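Local coordinates for protein peptidoglycan-N-acetylmuramic acid deacetylase PdaA (PDB 1NY1) that removes the acetyl group from N-acetylmuramic acid in peptidoglycan, leading to the muramic delta-lactam of the spore cortex, and is required for germination, at residues K43-T48 and T214-Q219; D118-V123 and K152-L157. One frame throughout, in Å; residues are numbered along the deposited sequence.

Contact 1 (K43-T48 and T214-Q219); sequences KTIYLT and TDLKKQ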
# COMPACT_ATOMS: atom_id res chain seq x y z
N LYS A 43 -12.12 -12.47 -8.89
CA LYS A 43 -10.67 -12.59 -9.06
C LYS A 43 -10.05 -11.24 -9.39
O LYS A 43 -9.71 -10.95 -10.54
CB LYS A 43 -10.34 -13.61 -10.16
CG LYS A 43 -10.74 -15.04 -9.81
CD LYS A 43 -10.46 -16.03 -10.94
CE LYS A 43 -9.02 -16.54 -10.92
NZ LYS A 43 -8.84 -17.66 -11.90
N THR A 44 -9.90 -10.43 -8.35
CA THR A 44 -9.34 -9.10 -8.46
C THR A 44 -8.21 -8.91 -7.47
O THR A 44 -8.25 -9.45 -6.36
CB THR A 44 -10.42 -8.04 -8.17
OG1 THR A 44 -11.47 -8.15 -9.15
CG2 THR A 44 -9.84 -6.64 -8.22
N ILE A 45 -7.20 -8.16 -7.88
CA ILE A 45 -6.04 -7.85 -7.05
C ILE A 45 -5.84 -6.34 -7.09
O ILE A 45 -6.04 -5.71 -8.12
CB ILE A 45 -4.78 -8.56 -7.58
CG1 ILE A 45 -4.87 -10.07 -7.32
CG2 ILE A 45 -3.53 -7.98 -6.92
CD1 ILE A 45 -3.83 -10.90 -8.07
N TYR A 46 -5.47 -5.77 -5.94
CA TYR A 46 -5.23 -4.33 -5.82
C TYR A 46 -3.75 -4.16 -5.47
O TYR A 46 -3.30 -4.63 -4.43
CB TYR A 46 -6.08 -3.74 -4.69
CG TYR A 46 -7.53 -4.16 -4.74
CD1 TYR A 46 -8.48 -3.40 -5.42
CD2 TYR A 46 -7.94 -5.36 -4.15
CE1 TYR A 46 -9.80 -3.83 -5.52
CE2 TYR A 46 -9.25 -5.80 -4.25
CZ TYR A 46 -10.18 -5.04 -4.93
OH TYR A 46 -11.47 -5.49 -5.05
N LEU A 47 -3.00 -3.50 -6.34
CA LEU A 47 -1.57 -3.31 -6.07
C LEU A 47 -1.30 -2.04 -5.28
O LEU A 47 -1.82 -0.97 -5.60
CB LEU A 47 -0.79 -3.25 -7.39
CG LEU A 47 -0.83 -4.51 -8.27
CD1 LEU A 47 -0.01 -4.29 -9.53
CD2 LEU A 47 -0.28 -5.70 -7.48
N THR A 48 -0.50 -2.16 -4.22
CA THR A 48 -0.11 -1.00 -3.42
C THR A 48 1.39 -1.11 -3.19
O THR A 48 1.96 -2.21 -3.19
CB THR A 48 -0.83 -0.91 -2.04
OG1 THR A 48 -0.25 -1.85 -1.12
CG2 THR A 48 -2.32 -1.20 -2.18
N THR A 214 1.42 -10.17 -15.99
CA THR A 214 1.15 -10.91 -17.21
C THR A 214 0.51 -12.26 -16.89
O THR A 214 -0.57 -12.57 -17.38
CB THR A 214 2.44 -11.13 -18.03
OG1 THR A 214 3.02 -9.86 -18.35
CG2 THR A 214 2.13 -11.87 -19.32
N ASP A 215 1.17 -13.07 -16.06
CA ASP A 215 0.65 -14.39 -15.72
C ASP A 215 -0.63 -14.38 -14.89
O ASP A 215 -1.48 -15.27 -15.06
CB ASP A 215 1.72 -15.22 -15.02
CG ASP A 215 2.88 -15.56 -15.93
OD1 ASP A 215 2.63 -15.99 -17.09
OD2 ASP A 215 4.04 -15.42 -15.51
N LEU A 216 -0.78 -13.41 -14.00
CA LEU A 216 -1.99 -13.33 -13.19
C LEU A 216 -3.18 -12.96 -14.07
O LEU A 216 -4.29 -13.47 -13.88
CB LEU A 216 -1.81 -12.32 -12.05
CG LEU A 216 -0.97 -12.86 -10.88
CD1 LEU A 216 -0.58 -11.74 -9.93
CD2 LEU A 216 -1.77 -13.93 -10.15
N LYS A 217 -2.96 -12.09 -15.05
CA LYS A 217 -4.03 -11.70 -15.96
C LYS A 217 -4.47 -12.93 -16.76
O LYS A 217 -5.66 -13.16 -16.93
CB LYS A 217 -3.57 -10.61 -16.92
CG LYS A 217 -3.64 -9.20 -16.36
CD LYS A 217 -3.39 -8.18 -17.45
CE LYS A 217 -3.58 -6.76 -16.96
NZ LYS A 217 -3.38 -5.76 -18.05
N LYS A 218 -3.50 -13.70 -17.24
CA LYS A 218 -3.81 -14.89 -18.01
C LYS A 218 -4.67 -15.86 -17.20
O LYS A 218 -5.54 -16.53 -17.74
CB LYS A 218 -2.52 -15.59 -18.47
CG LYS A 218 -2.78 -16.80 -19.36
CD LYS A 218 -1.50 -17.42 -19.90
CE LYS A 218 -1.82 -18.60 -20.82
NZ LYS A 218 -0.59 -19.23 -21.37
N GLN A 219 -4.41 -15.93 -15.89
CA GLN A 219 -5.18 -16.81 -15.00
C GLN A 219 -6.62 -16.34 -14.85
O GLN A 219 -7.47 -17.09 -14.39
CB GLN A 219 -4.54 -16.87 -13.61
CG GLN A 219 -3.26 -17.66 -13.53
CD GLN A 219 -2.73 -17.71 -12.11
OE1 GLN A 219 -3.48 -17.98 -11.16
NE2 GLN A 219 -1.43 -17.47 -11.94
O HOH W 1 -6.17 -18.91 -11.29

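Contact 2 (D118-V123 and K152-L157); sequences DELDSV and KETKRL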
# COMPACT_ATOMS: atom_id res chain seq x y z
N ASP A 118 0.04 16.79 11.90
CA ASP A 118 1.17 17.40 11.19
C ASP A 118 1.93 16.37 10.36
O ASP A 118 2.33 16.65 9.23
CB ASP A 118 2.14 18.04 12.19
CG ASP A 118 3.30 18.72 11.50
OD1 ASP A 118 3.08 19.77 10.86
OD2 ASP A 118 4.43 18.20 11.59
N GLU A 119 2.14 15.19 10.93
CA GLU A 119 2.85 14.12 10.25
C GLU A 119 2.17 13.75 8.94
O GLU A 119 2.83 13.44 7.95
CB GLU A 119 2.92 12.87 11.13
CG GLU A 119 4.08 12.84 12.13
CD GLU A 119 5.44 12.82 11.46
OE1 GLU A 119 5.58 12.16 10.41
OE2 GLU A 119 6.37 13.45 12.00
N LEU A 120 0.84 13.78 8.93
CA LEU A 120 0.10 13.43 7.73
C LEU A 120 -0.11 14.61 6.78
O LEU A 120 0.13 14.49 5.58
CB LEU A 120 -1.26 12.82 8.11
CG LEU A 120 -1.19 11.59 9.03
CD1 LEU A 120 -2.59 11.02 9.23
CD2 LEU A 120 -0.28 10.54 8.43
N ASP A 121 -0.54 15.75 7.31
CA ASP A 121 -0.78 16.90 6.45
C ASP A 121 0.47 17.33 5.70
O ASP A 121 0.40 17.73 4.54
CB ASP A 121 -1.31 18.09 7.24
CG ASP A 121 -1.50 19.31 6.35
OD1 ASP A 121 -2.35 19.26 5.44
OD2 ASP A 121 -0.80 20.32 6.56
N SER A 122 1.62 17.26 6.37
CA SER A 122 2.87 17.67 5.76
C SER A 122 3.16 16.91 4.46
O SER A 122 3.70 17.48 3.51
CB SER A 122 4.03 17.51 6.75
OG SER A 122 4.13 16.18 7.23
N VAL A 123 2.79 15.63 4.41
CA VAL A 123 3.01 14.85 3.20
C VAL A 123 2.13 15.38 2.07
O VAL A 123 2.61 15.64 0.97
CB VAL A 123 2.71 13.34 3.42
CG1 VAL A 123 2.87 12.57 2.11
CG2 VAL A 123 3.67 12.78 4.46
N LYS A 152 -8.65 5.62 15.50
CA LYS A 152 -9.69 6.57 15.84
C LYS A 152 -9.29 7.98 15.41
O LYS A 152 -10.08 8.70 14.79
CB LYS A 152 -9.95 6.54 17.35
CG LYS A 152 -11.09 7.43 17.80
CD LYS A 152 -11.12 7.56 19.31
CE LYS A 152 -12.24 8.47 19.77
NZ LYS A 152 -13.58 7.91 19.43
N GLU A 153 -8.07 8.38 15.74
CA GLU A 153 -7.58 9.71 15.39
C GLU A 153 -7.42 9.95 13.90
O GLU A 153 -7.82 11.00 13.39
CB GLU A 153 -6.24 9.98 16.09
CG GLU A 153 -6.38 10.78 17.35
CD GLU A 153 -7.11 12.09 17.09
OE1 GLU A 153 -6.58 12.92 16.32
OE2 GLU A 153 -8.20 12.29 17.66
N THR A 154 -6.83 8.99 13.20
CA THR A 154 -6.63 9.13 11.76
C THR A 154 -7.97 9.19 11.04
O THR A 154 -8.13 9.95 10.09
CB THR A 154 -5.74 7.99 11.20
OG1 THR A 154 -6.30 6.72 11.52
CG2 THR A 154 -4.33 8.09 11.78
N LYS A 155 -8.93 8.40 11.51
CA LYS A 155 -10.27 8.39 10.92
C LYS A 155 -10.93 9.74 11.16
O LYS A 155 -11.67 10.24 10.31
CB LYS A 155 -11.12 7.27 11.54
CG LYS A 155 -12.56 7.26 11.05
CD LYS A 155 -13.41 6.23 11.79
CE LYS A 155 -14.86 6.30 11.33
NZ LYS A 155 -15.75 5.35 12.05
N ARG A 156 -10.67 10.32 12.33
CA ARG A 156 -11.25 11.61 12.66
C ARG A 156 -10.70 12.66 11.69
O ARG A 156 -11.37 13.63 11.37
CB ARG A 156 -10.90 12.01 14.10
CG ARG A 156 -11.66 13.24 14.58
CD ARG A 156 -11.33 13.58 16.03
NE ARG A 156 -10.41 14.71 16.15
CZ ARG A 156 -9.16 14.74 15.70
NH1 ARG A 156 -8.65 13.69 15.07
NH2 ARG A 156 -8.41 15.81 15.88
N LEU A 157 -9.47 12.43 11.24
CA LEU A 157 -8.80 13.32 10.30
C LEU A 157 -9.22 13.04 8.86
O LEU A 157 -8.69 13.65 7.92
CB LEU A 157 -7.28 13.19 10.43
CG LEU A 157 -6.70 13.62 11.78
CD1 LEU A 157 -5.20 13.38 11.78
CD2 LEU A 157 -7.01 15.08 12.02

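Contact 1 (K43-T48 and T214-Q219)
The backbone carbonyl of Gln219 is approached over one side of its plane, not along an edge: Lys43 NZ donates to Gln219 O at 2.9 Å. The nitrogen stands 39° out of the carbonyl plane. The aromatic ring of Tyr221 adds a cation-pi partner for the same ammonium. These residues belong to the distorted (beta/alpha) barrel of the NodB homology family. Strands 194-198 and 222-224 both pair in parallel with strand 44-51, and helix 205-219 crosses over from one to the other, packing against the strand between them. Lys43 precedes that strand; its chain bends at the third torsion (chi3 84°), and its amine reaches the carbonyl of Gln219. Deeper in, the interface becomes apolar. Ile45 CD1 meets Leu216 CD1 at 3.8 Å, the two side chains crossing at about a right angle, and Tyr221 lies against both. The two segments bury 137 Å² between them, both sides summed. At the exposed end, one water accepts from Lys43 NZ at 3.0 Å and donates to Gln219 OE1 at 2.8 Å.

Contact 2 (D118-V123 and K152-L157)
Leu120 reaches from helix 113-131 toward Thr154 and Leu157 at the end of helix 148-156, packing together two successive helices of the NodB-homology (beta/alpha) barrel. Its chain can be followed outward. Leu120 CB leaves the helix in the direction of the other segment, but at 5.4 Å from Leu157 CD1 it makes no contact itself. Leu120 CG is only slightly nearer, 5.2 Å from Leu157 CD1. Leu120 CD1, anti to CA (chi2 -175°), is the atom that arrives: it lies 4.3 Å from Thr154 CG2 and 4.3 Å from Leu157 CD1. The two directions are about 77° apart at CD1, so the methyls are separate neighbours of one atom. Leu120 CD2 branches away and remains 5.8 Å from Thr154 CG2. Thr154 presents CG2 while OG1 is hydrogen-bonded to Val150 O, one turn back in its own helix. Leu139, on strand 138-139 between the two helices in the chain, touches both Leu120 and Thr154. On the backbone side of Leu120, its carbonyl accepts from Asn100 ND2; Asn100 precedes the metal-binding His101, whose side chain is about 8 Å from that of Leu120. With methyl groups alone meeting across 80 Å² of buried surface, the contact implies dispersion and hydrophobic burial, without the directional constraint that a polar bond would add.

Contacts 1 and 2 share no helix or strand and lie on opposite sides of the chain's centre, 31 Å apart between centres and about 15 Å between nearest atoms. Contact 2 is nested within the loop that contact 1 closes. Contact 1 joins a barrel strand to a covering helix and is graded, with an apolar pair inside and a solvated polar pair at the surface. Contact 2 joins helix to helix, has no exposed touching residue and is apolar throughout. It buries less area than contact 1, yet the side chain of its Leu120 lies within about 8 to 10 Å of those of the metal-binding histidines, whereas contact 1 is remote from the annotated sites.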